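Local coordinates for putative sporulation-specific glycosylase ydhD (Bacillus subtilis subsp. subtilis str. 168, PDB 3CZ8), which probably binds chitin-like polysaccharides and hydrolyses their glycosidic bonds during sporulation, this chain being its family 18 glycosyl hydrolase domain without the LysM repeats, at residues A[14-19]-A[301-306]; A[41-46]-A[83-88]; A[261-266]-A[279-284]. The protein carries 1 engineered substitution. All blocks are in the same frame, centred on the assembly; numbering follows the deposited sequence.

Contact 1: residues A[14-19]-A[301-306]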
ATOM      1  N   TYR A  14      -2.754   7.596   9.838  1.00 32.31           N
ATOM      2  CA  TYR A  14      -4.064   8.073  10.264  1.00 30.97           C
ATOM      3  C   TYR A  14      -4.493   7.536  11.615  1.00 32.65           C
ATOM      4  O   TYR A  14      -4.090   6.447  12.023  1.00 31.85           O
ATOM      5  CB  TYR A  14      -5.131   7.862   9.168  1.00 33.20           C
ATOM      6  CG  TYR A  14      -5.749   6.481   9.106  1.00 34.71           C
ATOM      7  CD1 TYR A  14      -7.037   6.260   9.583  1.00 34.45           C
ATOM      8  CD2 TYR A  14      -5.056   5.402   8.555  1.00 28.55           C
ATOM      9  CE1 TYR A  14      -7.620   5.008   9.521  1.00 44.56           C
ATOM     10  CE2 TYR A  14      -5.636   4.130   8.494  1.00 20.31           C
ATOM     11  CZ  TYR A  14      -6.916   3.944   8.985  1.00 25.71           C
ATOM     12  OH  TYR A  14      -7.507   2.703   8.937  1.00 38.40           O
ATOM     13  N   VAL A  15      -5.312   8.320  12.305  1.00 27.14           N
ATOM     14  CA  VAL A  15      -5.650   8.060  13.697  1.00 26.06           C
ATOM     15  C   VAL A  15      -7.036   7.422  13.829  1.00 28.32           C
ATOM     16  O   VAL A  15      -8.021   7.939  13.295  1.00 34.21           O
ATOM     17  CB  VAL A  15      -5.513   9.364  14.534  1.00 23.97           C
ATOM     18  CG1 VAL A  15      -6.032   9.187  15.938  1.00 24.36           C
ATOM     19  CG2 VAL A  15      -4.051   9.804  14.581  1.00 31.34           C
ATOM     20  N   LEU A  16      -7.084   6.281  14.518  1.00 24.94           N
ATOM     21  CA  LEU A  16      -8.320   5.539  14.784  1.00 25.59           C
ATOM     22  C   LEU A  16      -8.627   5.632  16.268  1.00 32.28           C
ATOM     23  O   LEU A  16      -8.095   4.850  17.062  1.00 34.35           O
ATOM     24  CB  LEU A  16      -8.154   4.062  14.400  1.00 29.41           C
ATOM     25  CG  LEU A  16      -7.950   3.746  12.919  1.00 44.12           C
ATOM     26  CD1 LEU A  16      -6.927   2.652  12.743  1.00 36.83           C
ATOM     27  CD2 LEU A  16      -9.272   3.378  12.255  1.00 31.94           C
ATOM     28  N   ARG A  17      -9.474   6.593  16.639  1.00 34.82           N
ATOM     29  CA  ARG A  17      -9.730   6.905  18.044  1.00 45.53           C
ATOM     30  C   ARG A  17     -10.277   5.725  18.854  1.00 39.54           C
ATOM     31  O   ARG A  17     -11.064   4.925  18.343  1.00 49.13           O
ATOM     32  CB  ARG A  17     -10.657   8.124  18.171  1.00 50.28           C
ATOM     33  CG  ARG A  17     -10.874   8.568  19.615  1.00 65.24           C
ATOM     34  CD  ARG A  17     -11.859   9.694  19.765  1.00 60.24           C
ATOM     35  NE  ARG A  17     -11.160  10.944  20.042  1.00 83.21           N
ATOM     36  CZ  ARG A  17     -11.721  12.019  20.584  1.00 84.33           C
ATOM     37  NH1 ARG A  17     -13.010  12.014  20.906  1.00 76.72           N
ATOM     38  NH2 ARG A  17     -10.985  13.102  20.801  1.00 76.19           N
ATOM     39  N   ASN A  18      -9.797   5.608  20.094  1.00 39.28           N
ATOM     40  CA  ASN A  18     -10.423   4.810  21.147  1.00 43.10           C
ATOM     41  C   ASN A  18     -11.925   5.124  21.185  1.00 55.71           C
ATOM     42  O   ASN A  18     -12.307   6.259  21.488  1.00 49.45           O
ATOM     43  CB  ASN A  18      -9.765   5.167  22.489  1.00 50.96           C
ATOM     44  CG  ASN A  18     -10.204   4.275  23.647  1.00 34.87           C
ATOM     45  OD1 ASN A  18     -11.197   3.555  23.575  1.00 57.08           O
ATOM     46  ND2 ASN A  18      -9.450   4.332  24.734  1.00 43.37           N
ATOM     47  N   PRO A  19     -12.776   4.122  20.858  1.00 60.14           N
ATOM     48  CA  PRO A  19     -14.235   4.309  20.752  1.00 59.77           C
ATOM     49  C   PRO A  19     -14.917   4.680  22.075  1.00 58.20           C
ATOM     50  O   PRO A  19     -16.002   5.266  22.067  1.00 64.13           O
ATOM     51  CB  PRO A  19     -14.731   2.944  20.260  1.00 50.42           C
ATOM     52  CG  PRO A  19     -13.679   1.982  20.675  1.00 56.96           C
ATOM     53  CD  PRO A  19     -12.388   2.730  20.559  1.00 53.14           C
ATOM     54  N   GLN A 301      -5.369   7.296  23.880  1.00 32.12           N
ATOM     55  CA  GLN A 301      -6.103   8.115  22.907  1.00 31.65           C
ATOM     56  C   GLN A 301      -6.601   7.359  21.679  1.00 40.36           C
ATOM     57  O   GLN A 301      -7.768   7.496  21.303  1.00 41.04           O
ATOM     58  CB  GLN A 301      -5.262   9.317  22.462  1.00 32.98           C
ATOM     59  CG  GLN A 301      -5.883  10.204  21.367  1.00 36.33           C
ATOM     60  CD  GLN A 301      -7.121  10.987  21.826  1.00 53.12           C
ATOM     61  OE1 GLN A 301      -8.020  11.251  21.032  1.00 39.97           O
ATOM     62  NE2 GLN A 301      -7.159  11.371  23.099  1.00 42.38           N
ATOM     63  N   ALA A 302      -5.720   6.570  21.063  1.00 36.70           N
ATOM     64  CA  ALA A 302      -6.003   5.979  19.757  1.00 35.05           C
ATOM     65  C   ALA A 302      -5.044   4.876  19.340  1.00 35.87           C
ATOM     66  O   ALA A 302      -3.962   4.712  19.910  1.00 36.07           O
ATOM     67  CB  ALA A 302      -6.002   7.064  18.687  1.00 27.62           C
ATOM     68  N   ILE A 303      -5.486   4.125  18.331  1.00 41.59           N
ATOM     69  CA  ILE A 303      -4.639   3.282  17.501  1.00 31.85           C
ATOM     70  C   ILE A 303      -4.285   4.136  16.271  1.00 36.37           C
ATOM     71  O   ILE A 303      -5.123   4.892  15.778  1.00 34.73           O
ATOM     72  CB  ILE A 303      -5.393   1.962  17.131  1.00 40.57           C
ATOM     73  CG1 ILE A 303      -5.302   0.937  18.281  1.00 24.08           C
ATOM     74  CG2 ILE A 303      -4.938   1.365  15.795  1.00 38.77           C
ATOM     75  CD1 ILE A 303      -4.006   0.150  18.361  1.00 26.76           C
ATOM     76  N   GLY A 304      -3.036   4.063  15.817  1.00 35.88           N
ATOM     77  CA  GLY A 304      -2.632   4.708  14.562  1.00 29.36           C
ATOM     78  C   GLY A 304      -2.259   3.677  13.508  1.00 32.79           C
ATOM     79  O   GLY A 304      -1.672   2.644  13.831  1.00 34.67           O
ATOM     80  N   ALA A 305      -2.596   3.947  12.248  1.00 27.22           N
ATOM     81  CA  ALA A 305      -2.356   2.984  11.163  1.00 31.28           C
ATOM     82  C   ALA A 305      -2.034   3.651   9.827  1.00 23.42           C
ATOM     83  O   ALA A 305      -1.981   4.879   9.734  1.00 27.82           O
ATOM     84  CB  ALA A 305      -3.535   2.038  11.019  1.00 22.21           C
ATOM     85  N   TRP A 306      -1.824   2.834   8.796  1.00 25.65           N
ATOM     86  CA  TRP A 306      -1.310   3.326   7.515  1.00 30.90           C
ATOM     87  C   TRP A 306      -2.285   3.159   6.358  1.00 34.95           C
ATOM     88  O   TRP A 306      -3.022   2.178   6.287  1.00 38.79           O
ATOM     89  CB  TRP A 306      -0.001   2.616   7.174  1.00 27.33           C
ATOM     90  CG  TRP A 306       1.032   2.709   8.254  1.00 26.20           C
ATOM     91  CD1 TRP A 306       1.235   1.822   9.281  1.00 23.29           C
ATOM     92  CD2 TRP A 306       2.008   3.742   8.416  1.00 20.50           C
ATOM     93  NE1 TRP A 306       2.278   2.246  10.069  1.00 19.60           N
ATOM     94  CE2 TRP A 306       2.769   3.423   9.562  1.00 25.33           C
ATOM     95  CE3 TRP A 306       2.316   4.911   7.702  1.00 28.48           C
ATOM     96  CZ2 TRP A 306       3.821   4.227  10.010  1.00 21.65           C
ATOM     97  CZ3 TRP A 306       3.357   5.711   8.151  1.00 32.53           C
ATOM     98  CH2 TRP A 306       4.099   5.363   9.297  1.00 26.87           C
TER
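Y14 and L16 run antiparallel to A305 and I303. Y14 and A305 exchange two bonds, the one from Y14 N to A305 O being 2.8 Å and nearly straight; L16 and I303 exchange another pair, with L16 N 2.7 Å from I303 O. The tightest side-chain pair is V15 and A302: V15 has CG1 anti to its own nitrogen (chi1 172°), which presses that methyl to 3.5 Å from A302 CB, closer than carbons usually sit. On the other face of the sheet L16 CD1 rests between I303 CG2 and A305 CB, 3.9 Å from each, while the Y14 ring carries CE2 past A305 CB and turns an edge to W306 O. The second subunit covers Y14, L16 and A305, and its E248 bonds Y14 OH. The eight-stranded TIM barrel of the glycosyl hydrolase 18 family closes here, its first strand, 9-17, running against both neighbours, 35-42 and the last strand, 302-310. Along its other edge strand 302-310 bonds I219 and V221 through A302 and G304. The looser side is at R17, which starts away from 302-306, is partly exposed, and is held across the contact by one weak bond, NE to Q301 OE1 at 3.3 Å, the planes 66° apart; R215 O holds Q301 NE2. Just past the strand end N18 N bonds Q301 O at 3.0 Å, tilted 25° from the carbonyl plane.

Contact 2: residues A[41-46]-A[83-88]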
ATOM      1  N   TYR A  41       7.715  16.002   3.945  1.00 35.34           N
ATOM      2  CA  TYR A  41       8.683  17.038   3.634  1.00 42.70           C
ATOM      3  C   TYR A  41       9.984  16.778   4.335  1.00 34.77           C
ATOM      4  O   TYR A  41       9.983  16.390   5.453  1.00 36.71           O
ATOM      5  CB  TYR A  41       8.172  18.396   4.075  1.00 34.38           C
ATOM      6  CG  TYR A  41       7.019  18.948   3.295  1.00 48.97           C
ATOM      7  CD1 TYR A  41       5.737  18.573   3.578  1.00 33.22           C
ATOM      8  CD2 TYR A  41       7.216  19.870   2.291  1.00 32.24           C
ATOM      9  CE1 TYR A  41       4.718  19.068   2.902  1.00 41.17           C
ATOM     10  CE2 TYR A  41       6.203  20.372   1.613  1.00 31.62           C
ATOM     11  CZ  TYR A  41       4.950  19.973   1.917  1.00 49.93           C
ATOM     12  OH  TYR A  41       3.885  20.451   1.241  1.00 59.08           O
ATOM     13  N   HIS A  42      11.095  17.000   3.675  1.00 27.97           N
ATOM     14  CA  HIS A  42      12.358  16.764   4.303  1.00 31.62           C
ATOM     15  C   HIS A  42      13.217  18.007   4.469  1.00 47.95           C
ATOM     16  O   HIS A  42      13.017  18.993   3.805  1.00 40.89           O
ATOM     17  CB  HIS A  42      13.126  15.628   3.626  1.00 40.33           C
ATOM     18  CG  HIS A  42      13.140  15.717   2.140  1.00 43.85           C
ATOM     19  ND1 HIS A  42      12.107  15.270   1.362  1.00 50.06           N
ATOM     20  CD2 HIS A  42      14.051  16.231   1.290  1.00 45.92           C
ATOM     21  CE1 HIS A  42      12.373  15.509   0.099  1.00 60.58           C
ATOM     22  NE2 HIS A  42      13.548  16.093   0.029  1.00 49.44           N
ATOM     23  N   ILE A  43      14.178  17.930   5.370  1.00 45.62           N
ATOM     24  CA  ILE A  43      14.925  19.101   5.810  1.00 47.53           C
ATOM     25  C   ILE A  43      16.352  19.152   5.256  1.00 51.61           C
ATOM     26  O   ILE A  43      16.942  18.121   4.915  1.00 49.00           O
ATOM     27  CB  ILE A  43      14.934  19.223   7.366  1.00 47.30           C
ATOM     28  CG1 ILE A  43      15.762  18.104   8.014  1.00 45.21           C
ATOM     29  CG2 ILE A  43      13.507  19.206   7.902  1.00 42.52           C
ATOM     30  CD1 ILE A  43      16.048  18.308   9.491  1.00 38.83           C
ATOM     31  N   ALA A  44      16.882  20.367   5.155  1.00 49.69           N
ATOM     32  CA  ALA A  44      18.269  20.602   4.777  1.00 55.72           C
ATOM     33  C   ALA A  44      19.067  20.905   6.053  1.00 55.99           C
ATOM     34  O   ALA A  44      18.463  21.257   7.069  1.00 62.85           O
ATOM     35  CB  ALA A  44      18.346  21.759   3.778  1.00 55.35           C
ATOM     36  N   PRO A  45      20.412  20.734   6.027  1.00 59.01           N
ATOM     37  CA  PRO A  45      21.255  21.030   7.203  1.00 54.49           C
ATOM     38  C   PRO A  45      21.148  22.454   7.772  1.00 58.47           C
ATOM     39  O   PRO A  45      21.427  22.662   8.955  1.00 56.37           O
ATOM     40  CB  PRO A  45      22.672  20.790   6.680  1.00 60.44           C
ATOM     41  CG  PRO A  45      22.501  19.809   5.587  1.00 63.10           C
ATOM     42  CD  PRO A  45      21.224  20.200   4.916  1.00 45.64           C
ATOM     43  N   ASN A  46      20.744  23.416   6.943  1.00 58.80           N
ATOM     44  CA  ASN A  46      20.561  24.791   7.396  1.00 65.07           C
ATOM     45  C   ASN A  46      19.153  25.064   7.938  1.00 70.81           C
ATOM     46  O   ASN A  46      18.839  26.182   8.360  1.00 74.40           O
ATOM     47  CB  ASN A  46      20.946  25.788   6.291  1.00 60.76           C
ATOM     48  CG  ASN A  46      19.993  25.767   5.103  1.00 65.30           C
ATOM     49  OD1 ASN A  46      19.238  24.817   4.895  1.00 75.38           O
ATOM     50  ND2 ASN A  46      20.038  26.828   4.308  1.00 74.71           N
ATOM     51  N   THR A  83      21.115  10.676   9.988  1.00 49.95           N
ATOM     52  CA  THR A  83      21.563  10.908  11.364  0.50 54.58           C
ATOM     53  C   THR A  83      22.319  12.239  11.487  1.00 60.37           C
ATOM     54  O   THR A  83      22.314  12.886  12.537  1.00 66.10           O
ATOM     55  CB  THR A  83      22.496   9.744  11.804  0.50 54.92           C
ATOM     56  OG1 THR A  83      21.895   8.488  11.463  0.50 58.78           O
ATOM     57  CG2 THR A  83      22.789   9.775  13.300  0.50 60.83           C
ATOM     58  N   GLU A  84      22.985  12.626  10.399  1.00 63.71           N
ATOM     59  CA  GLU A  84      23.830  13.821  10.364  1.00 64.52           C
ATOM     60  C   GLU A  84      23.082  15.125  10.067  1.00 59.71           C
ATOM     61  O   GLU A  84      23.374  16.147  10.685  1.00 60.83           O
ATOM     62  CB  GLU A  84      24.988  13.642   9.373  1.00 66.27           C
ATOM     63  CG  GLU A  84      26.110  12.720   9.866  1.00 80.43           C
ATOM     64  CD  GLU A  84      25.854  11.237   9.596  1.00 89.92           C
ATOM     65  OE1 GLU A  84      26.621  10.404  10.125  1.00 88.26           O
ATOM     66  OE2 GLU A  84      24.898  10.897   8.858  1.00 74.70           O
ATOM     67  N   ILE A  85      22.144  15.091   9.118  1.00 58.36           N
ATOM     68  CA  ILE A  85      21.369  16.281   8.731  1.00 55.95           C
ATOM     69  C   ILE A  85      20.578  16.875   9.906  1.00 62.19           C
ATOM     70  O   ILE A  85      20.604  18.091  10.122  1.00 59.51           O
ATOM     71  CB  ILE A  85      20.451  16.014   7.497  1.00 57.51           C
ATOM     72  CG1 ILE A  85      21.293  15.970   6.217  1.00 55.69           C
ATOM     73  CG2 ILE A  85      19.351  17.071   7.369  1.00 52.95           C
ATOM     74  CD1 ILE A  85      20.498  16.015   4.927  1.00 64.57           C
ATOM     75  N   VAL A  86      19.912  16.007  10.670  1.00 52.04           N
ATOM     76  CA  VAL A  86      19.183  16.421  11.872  1.00 48.70           C
ATOM     77  C   VAL A  86      20.134  16.928  12.977  1.00 50.81           C
ATOM     78  O   VAL A  86      19.797  17.874  13.690  1.00 43.64           O
ATOM     79  CB  VAL A  86      18.179  15.317  12.376  1.00 39.87           C
ATOM     80  CG1 VAL A  86      18.900  14.075  12.888  1.00 42.47           C
ATOM     81  CG2 VAL A  86      17.225  15.868  13.432  1.00 38.40           C
ATOM     82  N   HIS A  87      21.326  16.333  13.070  1.00 54.87           N
ATOM     83  CA  HIS A  87      22.366  16.759  14.020  1.00 57.11           C
ATOM     84  C   HIS A  87      22.862  18.183  13.740  1.00 57.93           C
ATOM     85  O   HIS A  87      23.055  18.969  14.665  1.00 51.77           O
ATOM     86  CB  HIS A  87      23.538  15.770  14.008  1.00 55.49           C
ATOM     87  CG  HIS A  87      24.616  16.085  15.000  1.00 59.92           C
ATOM     88  ND1 HIS A  87      24.620  15.570  16.279  1.00 63.78           N
ATOM     89  CD2 HIS A  87      25.734  16.843  14.896  1.00 35.83           C
ATOM     90  CE1 HIS A  87      25.684  16.010  16.925  1.00 68.94           C
ATOM     91  NE2 HIS A  87      26.376  16.787  16.109  1.00 44.78           N
ATOM     92  N   GLN A  88      23.050  18.504  12.462  1.00 58.58           N
ATOM     93  CA  GLN A  88      23.502  19.828  12.034  1.00 60.73           C
ATOM     94  C   GLN A  88      22.454  20.903  12.314  1.00 59.06           C
ATOM     95  O   GLN A  88      22.796  22.060  12.558  1.00 56.11           O
ATOM     96  CB  GLN A  88      23.858  19.822  10.544  1.00 63.55           C
ATOM     97  CG  GLN A  88      25.179  19.133  10.206  1.00 68.54           C
ATOM     98  CD  GLN A  88      25.425  19.040   8.709  1.00 72.12           C
ATOM     99  OE1 GLN A  88      24.678  18.382   7.982  1.00 98.75           O
ATOM    100  NE2 GLN A  88      26.482  19.693   8.243  1.00 92.78           N
TER
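I85, on helix 83-90, packs against I43 and P45 in the loop that leaves strand 35-42. The setting is the TIM barrel of family 18: strand 35-42 runs parallel to strand 68-77, and the contact joins the loop leaving the first of these to the helix that follows the second and the short strand 80-81. No hydrogen bond crosses it; the fit is one of shape.

I85 points its CB toward the loop and divides there. The CG2 branch, anti to the backbone N, comes 3.6 Å from I43 O and 3.8 Å from I43 CG1, with P45 N a little farther off at 4.0 Å. The CG1 branch passes P45 CG at 4.1 Å and ends with CD1 4.1 Å from I43 O. The I43 and I85 side chains thus run antiparallel alongside each other, and I43 also leans on I73 and L99. Cutting I85 back to an alanine removes both branches and would probably leave I43 CG1 and P45 CG without their apolar neighbour, opening a gap under the loop.

Toward solvent the contact thins. The P45 ring and the exposed Q88 keep abreast and head in one direction; the Q88 chain stays stretched out past CG, and its amide oxygen OE1 ends 3.4 Å from P45 CB.

Contact 3: residues A[261-266]-A[279-284]. Engineered in segment 279-284: G284 (natural residue Asp).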
ATOM      1  N   ALA A 261       0.367 -17.581  21.592  1.00 58.21           N
ATOM      2  CA  ALA A 261      -0.437 -17.196  22.747  1.00 59.79           C
ATOM      3  C   ALA A 261       0.275 -16.121  23.562  1.00 55.76           C
ATOM      4  O   ALA A 261      -0.352 -15.156  24.009  1.00 53.01           O
ATOM      5  CB  ALA A 261      -0.744 -18.414  23.611  1.00 67.54           C
ATOM      6  N   GLU A 262       1.586 -16.302  23.733  1.00 51.61           N
ATOM      7  CA  GLU A 262       2.446 -15.372  24.461  1.00 58.63           C
ATOM      8  C   GLU A 262       2.502 -14.007  23.773  1.00 57.50           C
ATOM      9  O   GLU A 262       2.298 -12.969  24.407  1.00 49.61           O
ATOM     10  CB  GLU A 262       3.858 -15.959  24.586  1.00 56.11           C
ATOM     11  CG  GLU A 262       4.841 -15.129  25.413  1.00 64.88           C
ATOM     12  CD  GLU A 262       6.289 -15.584  25.257  1.00 71.24           C
ATOM     13  OE1 GLU A 262       7.199 -14.764  25.505  1.00 88.03           O
ATOM     14  OE2 GLU A 262       6.523 -16.754  24.887  1.00 79.96           O
ATOM     15  N   TYR A 263       2.750 -14.027  22.467  1.00 58.05           N
ATOM     16  CA  TYR A 263       2.997 -12.812  21.706  1.00 49.29           C
ATOM     17  C   TYR A 263       1.734 -12.151  21.155  1.00 48.07           C
ATOM     18  O   TYR A 263       1.755 -10.956  20.842  1.00 56.20           O
ATOM     19  CB  TYR A 263       3.986 -13.090  20.569  1.00 48.41           C
ATOM     20  CG  TYR A 263       5.352 -13.582  21.015  1.00 57.58           C
ATOM     21  CD1 TYR A 263       5.962 -14.664  20.380  1.00 51.14           C
ATOM     22  CD2 TYR A 263       6.037 -12.961  22.062  1.00 54.63           C
ATOM     23  CE1 TYR A 263       7.216 -15.115  20.769  1.00 46.15           C
ATOM     24  CE2 TYR A 263       7.290 -13.408  22.463  1.00 55.21           C
ATOM     25  CZ  TYR A 263       7.873 -14.486  21.813  1.00 65.54           C
ATOM     26  OH  TYR A 263       9.113 -14.936  22.205  1.00 74.61           O
ATOM     27  N   GLN A 264       0.648 -12.923  21.059  1.00 48.07           N
ATOM     28  CA  GLN A 264      -0.593 -12.513  20.368  1.00 42.52           C
ATOM     29  C   GLN A 264      -0.296 -12.017  18.943  1.00 50.68           C
ATOM     30  O   GLN A 264      -0.699 -10.916  18.547  1.00 36.59           O
ATOM     31  CB  GLN A 264      -1.402 -11.490  21.182  1.00 45.29           C
ATOM     32  CG  GLN A 264      -1.947 -12.017  22.507  1.00 49.36           C
ATOM     33  CD  GLN A 264      -3.053 -13.035  22.337  1.00 62.82           C
ATOM     34  OE1 GLN A 264      -4.065 -12.768  21.686  1.00 66.76           O
ATOM     35  NE2 GLN A 264      -2.873 -14.210  22.937  1.00 50.24           N
ATOM     36  N   SER A 265       0.444 -12.840  18.205  1.00 38.55           N
ATOM     37  CA  SER A 265       0.911 -12.518  16.863  1.00 45.87           C
ATOM     38  C   SER A 265       0.774 -13.753  15.974  1.00 45.39           C
ATOM     39  O   SER A 265       1.156 -14.855  16.389  1.00 47.31           O
ATOM     40  CB  SER A 265       2.374 -12.068  16.904  1.00 46.49           C
ATOM     41  OG  SER A 265       2.545 -10.958  17.767  1.00 37.54           O
ATOM     42  N   PRO A 266       0.207 -13.585  14.761  1.00 48.92           N
ATOM     43  CA  PRO A 266       0.132 -14.720  13.845  1.00 44.34           C
ATOM     44  C   PRO A 266       1.466 -15.013  13.172  1.00 41.81           C
ATOM     45  O   PRO A 266       2.268 -14.103  12.940  1.00 47.47           O
ATOM     46  CB  PRO A 266      -0.905 -14.273  12.813  1.00 39.50           C
ATOM     47  CG  PRO A 266      -0.815 -12.797  12.799  1.00 43.90           C
ATOM     48  CD  PRO A 266      -0.408 -12.374  14.184  1.00 35.39           C
ATOM     49  N   GLU A 279      10.027 -18.522   7.450  1.00 37.42           N
ATOM     50  CA  GLU A 279       9.213 -18.188   8.620  1.00 35.81           C
ATOM     51  C   GLU A 279       8.655 -16.780   8.450  1.00 33.39           C
ATOM     52  O   GLU A 279       9.397 -15.835   8.160  1.00 36.90           O
ATOM     53  CB  GLU A 279      10.030 -18.291   9.911  1.00 30.86           C
ATOM     54  CG  GLU A 279       9.217 -18.112  11.187  1.00 39.42           C
ATOM     55  CD  GLU A 279      10.000 -18.465  12.447  1.00 44.76           C
ATOM     56  OE1 GLU A 279      10.056 -17.625  13.369  1.00 50.53           O
ATOM     57  OE2 GLU A 279      10.552 -19.584  12.522  1.00 63.97           O
ATOM     58  N   VAL A 280       7.342 -16.655   8.616  1.00 37.56           N
ATOM     59  CA  VAL A 280       6.645 -15.392   8.388  1.00 36.69           C
ATOM     60  C   VAL A 280       5.914 -14.967   9.655  1.00 34.76           C
ATOM     61  O   VAL A 280       5.164 -15.750  10.226  1.00 39.26           O
ATOM     62  CB  VAL A 280       5.642 -15.496   7.200  1.00 35.80           C
ATOM     63  CG1 VAL A 280       4.977 -14.143   6.901  1.00 26.68           C
ATOM     64  CG2 VAL A 280       6.331 -16.033   5.950  1.00 24.65           C
ATOM     65  N   TRP A 281       6.161 -13.731  10.091  1.00 27.23           N
ATOM     66  CA  TRP A 281       5.409 -13.090  11.174  1.00 20.93           C
ATOM     67  C   TRP A 281       4.740 -11.820  10.655  1.00 28.64           C
ATOM     68  O   TRP A 281       5.359 -11.031   9.936  1.00 24.96           O
ATOM     69  CB  TRP A 281       6.345 -12.727  12.333  1.00 33.70           C
ATOM     70  CG  TRP A 281       6.858 -13.910  13.085  1.00 25.25           C
ATOM     71  CD1 TRP A 281       7.939 -14.683  12.759  1.00 27.05           C
ATOM     72  CD2 TRP A 281       6.317 -14.461  14.294  1.00 21.77           C
ATOM     73  NE1 TRP A 281       8.099 -15.683  13.687  1.00 30.73           N
ATOM     74  CE2 TRP A 281       7.117 -15.573  14.638  1.00 34.70           C
ATOM     75  CE3 TRP A 281       5.221 -14.134  15.110  1.00 35.98           C
ATOM     76  CZ2 TRP A 281       6.867 -16.354  15.775  1.00 35.13           C
ATOM     77  CZ3 TRP A 281       4.971 -14.914  16.243  1.00 33.03           C
ATOM     78  CH2 TRP A 281       5.794 -16.009  16.562  1.00 39.22           C
ATOM     79  N   PHE A 282       3.481 -11.617  11.037  1.00 26.35           N
ATOM     80  CA  PHE A 282       2.677 -10.523  10.505  1.00 28.14           C
ATOM     81  C   PHE A 282       1.588 -10.146  11.503  1.00 31.47           C
ATOM     82  O   PHE A 282       1.697 -10.464  12.685  1.00 36.31           O
ATOM     83  CB  PHE A 282       2.096 -10.880   9.117  1.00 26.15           C
ATOM     84  CG  PHE A 282       1.114 -12.032   9.130  1.00 25.07           C
ATOM     85  CD1 PHE A 282       1.551 -13.345   9.258  1.00 24.56           C
ATOM     86  CD2 PHE A 282      -0.249 -11.799   8.976  1.00 33.04           C
ATOM     87  CE1 PHE A 282       0.645 -14.399   9.264  1.00 32.18           C
ATOM     88  CE2 PHE A 282      -1.161 -12.847   8.982  1.00 33.05           C
ATOM     89  CZ  PHE A 282      -0.714 -14.144   9.130  1.00 23.24           C
ATOM     90  N   GLU A 283       0.565  -9.437  11.031  1.00 32.78           N
ATOM     91  CA  GLU A 283      -0.576  -9.041  11.854  1.00 31.09           C
ATOM     92  C   GLU A 283      -1.882  -9.439  11.175  1.00 37.85           C
ATOM     93  O   GLU A 283      -2.056  -9.210   9.978  1.00 39.23           O
ATOM     94  CB  GLU A 283      -0.570  -7.528  12.075  1.00 27.47           C
ATOM     95  CG  GLU A 283       0.580  -7.005  12.918  1.00 41.44           C
ATOM     96  CD  GLU A 283       0.376  -7.208  14.410  1.00 50.71           C
ATOM     97  OE1 GLU A 283      -0.778  -7.141  14.877  1.00 59.71           O
ATOM     98  OE2 GLU A 283       1.376  -7.419  15.120  1.00 37.87           O
ATOM     99  N   GLY A 284      -2.790 -10.035  11.943  1.00 43.13           N
ATOM    100  CA  GLY A 284      -4.129 -10.371  11.457  1.00 41.05           C
ATOM    101  C   GLY A 284      -5.222  -9.627  12.209  1.00 47.14           C
ATOM    102  O   GLY A 284      -4.940  -8.666  12.930  1.00 42.46           O
TER
HETATM  103  O   HOH W   1       3.197  -8.877  16.105  1.00 36.51           O
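The two backbones meet nearly at right angles, 92° between the directions of 263-266 and 280-284, and a single weak bond crosses, from F282 N to P266 O at 3.4 Å. P266 is the hub. It lays its ring over one face of F282, a CH-pi contact with CG 3.8 Å from the ring centroid and 10° off the normal; CD also sits 3.2 Å from F282 O. F282 gets there with CG flanked by its own N and C (chi1 65°), and packs on helix 243-252 as well. Strands 265-271 and 277-281 form a beta hairpin in the five-stranded antiparallel sheet inserted into the barrel domain, and this contact sits at the hairpin's open end, where helix 285-297 begins. The engineered G284 is that helix's N-cap residue, its N 3.5 Å from P266 CG. W281 presents its ring edge to S265 CB, 3.9 Å from CZ3, and brings CH2 to Y263 CD1. Its NE1 bonds E279 OE1 at 2.8 Å, in the indole plane, which with the stack on F267 helps hold the ring's rotation. A water bridges S265 OG and E283 OE2, a carboxylate oxygen that also forms a salt bridge with K291.

Overall arrangement
From the N terminus, strand 9-17 enters contact 1 but waits nearly the whole chain for its partner: the loop it opens closes only when strand 302-310 arrives, so contact 1 encloses the others. Within it, contact 2 opens as strand 35-42, next to 9-17 in the barrel sheet, runs out, and closes at helix 83-90. Much later contact 3 makes a short loop of its own, the hairpin of the inserted antiparallel sheet. Contacts 2 and 3 follow in series, on opposite sides of the chain's centre, their own centres about 36 Å apart. Contact 1 seals the barrel, contact 2 ties a rim loop to a helix, and contact 3 closes the hairpin's open end before helix 285-297.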